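Local coordinates for protein catechol 1,2-dioxygenase (Burkholderia vietnamiensis, PDB 5TD3) that probably opens the aromatic ring of catechol with molecular oxygen, cleaving between the two hydroxyl-bearing carbons to give cis,cis-muconate, at residues Leu73-Leu76 / Gly77-Glu81. Residues are numbered along the deposited sequence; the frame is centred on the assembly and turned at random.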
loop_
_atom_site.group_PDB
_atom_site.type_symbol
_atom_site.label_atom_id
_atom_site.label_comp_id
_atom_site.label_asym_id
_atom_site.label_seq_id
_atom_site.Cartn_x
_atom_site.Cartn_y
_atom_site.Cartn_z
ATOM N N LEU A 73 -4.132 -3.225 -0.256
ATOM C CA LEU A 73 -2.769 -2.765 0.015
ATOM C C LEU A 73 -1.932 -3.871 0.650
ATOM O O LEU A 73 -0.744 -4.014 0.324
ATOM C CB LEU A 73 -2.783 -1.524 0.906
ATOM C CG LEU A 73 -3.283 -0.215 0.276
ATOM C CD1 LEU A 73 -3.195 0.913 1.282
ATOM C CD2 LEU A 73 -2.476 0.143 -0.960
ATOM N N ASN A 74 -2.529 -4.673 1.547
ATOM C CA ASN A 74 -1.813 -5.825 2.103
ATOM C C ASN A 74 -1.372 -6.779 0.998
ATOM O O ASN A 74 -0.215 -7.210 0.960
ATOM C CB ASN A 74 -2.674 -6.567 3.132
ATOM C CG ASN A 74 -2.565 -5.964 4.521
ATOM O OD1 ASN A 74 -1.526 -5.401 4.887
ATOM N ND2 ASN A 74 -3.645 -6.057 5.300
ATOM N N LYS A 75 -2.284 -7.114 0.084
ATOM C CA LYS A 75 -1.952 -8.023 -1.013
ATOM C C LYS A 75 -0.891 -7.421 -1.921
ATOM O O LYS A 75 0.024 -8.123 -2.370
ATOM C CB LYS A 75 -3.217 -8.354 -1.823
ATOM C CG LYS A 75 -3.000 -9.258 -3.049
ATOM C CD LYS A 75 -2.587 -10.691 -2.672
ATOM C CE LYS A 75 -2.850 -11.711 -3.807
ATOM N NZ LYS A 75 -2.730 -11.178 -5.211
ATOM N N LEU A 76 -1.016 -6.124 -2.223
ATOM C CA LEU A 76 -0.059 -5.465 -3.112
ATOM C C LEU A 76 1.359 -5.597 -2.583
ATOM O O LEU A 76 2.282 -5.931 -3.335
ATOM C CB LEU A 76 -0.433 -3.996 -3.278
ATOM C CG LEU A 76 0.459 -3.122 -4.148
ATOM C CD1 LEU A 76 0.314 -3.508 -5.631
ATOM C CD2 LEU A 76 0.028 -1.686 -3.897
ATOM N N GLY A 77 1.548 -5.321 -1.293
ATOM C CA GLY A 77 2.877 -5.413 -0.705
ATOM C C GLY A 77 3.340 -6.845 -0.525
ATOM O O GLY A 77 4.518 -7.152 -0.720
ATOM N N GLN A 78 2.428 -7.740 -0.138
ATOM C CA GLN A 78 2.781 -9.157 -0.082
ATOM C C GLN A 78 3.292 -9.650 -1.430
ATOM O O GLN A 78 4.258 -10.428 -1.491
ATOM C CB GLN A 78 1.572 -9.988 0.360
ATOM C CG GLN A 78 1.860 -11.475 0.517
ATOM C CD GLN A 78 0.604 -12.284 0.810
ATOM O OE1 GLN A 78 -0.465 -12.025 0.251
ATOM N NE2 GLN A 78 0.729 -13.263 1.697
ATOM N N ASP A 79 2.672 -9.204 -2.523
ATOM C CA ASP A 79 3.137 -9.559 -3.860
ATOM C C ASP A 79 4.388 -8.797 -4.279
ATOM O O ASP A 79 4.929 -9.091 -5.349
ATOM C CB ASP A 79 2.051 -9.299 -4.912
ATOM C CG ASP A 79 0.889 -10.263 -4.812
ATOM O OD1 ASP A 79 1.037 -11.329 -4.167
ATOM O OD2 ASP A 79 -0.176 -9.953 -5.394
ATOM N N GLY A 80 4.835 -7.827 -3.484
ATOM C CA GLY A 80 5.973 -7.015 -3.887
ATOM C C GLY A 80 5.753 -6.244 -5.169
ATOM O O GLY A 80 6.709 -6.042 -5.924
ATOM N N GLU A 81 4.513 -5.799 -5.434
ATOM C CA GLU A 81 4.141 -5.210 -6.715
ATOM C C GLU A 81 3.818 -3.723 -6.636
ATOM O O GLU A 81 3.297 -3.174 -7.607
ATOM C CB GLU A 81 2.941 -5.954 -7.319
ATOM C CG GLU A 81 3.314 -7.282 -7.942
ATOM C CD GLU A 81 2.190 -7.882 -8.764
ATOM O OE1 GLU A 81 1.262 -7.135 -9.116
ATOM O OE2 GLU A 81 2.252 -9.091 -9.076
#
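Leu76 O takes the N-H of Glu81 at 3.1 Å in an almost straight bond (176°), while Gly80 N turns back to Gly77 O; with Gly80 at positive phi, this pair forms the Schellman motif that finishes helix 63-78. Just before it, the i to i+4 pattern still runs through Gly77, Gln78 and Asp79, the last donating to Lys75 O at 2.9 Å. Glu81 already sits at the N-cap position of helix 82-88, and its OE1 is hydrogen-bonded to Thr219 OG1. CD1 of Leu76 lies 3.6 Å from Glu81 O. The side chains of Leu76 and Leu73 also touch a bound phosphatidylethanolamine, so this last turn has one lipid-lined flank, while Asn74 OD1 accepts a hydrogen bond from the backbone N of Ala82 of the second subunit. On the polar flank Lys75 leaves with CG anti to its backbone N (chi1 177°), then bends at chi2 and chi4, bringing NZ into a salt bridge with the carboxylate of Asp79. Asp79 OD2 is shared between that lysine and the backbone N of Ala218, at the start of helix 218-226. Lys75 NZ meets the syn lone pair of this OD2 at 2.8 Å.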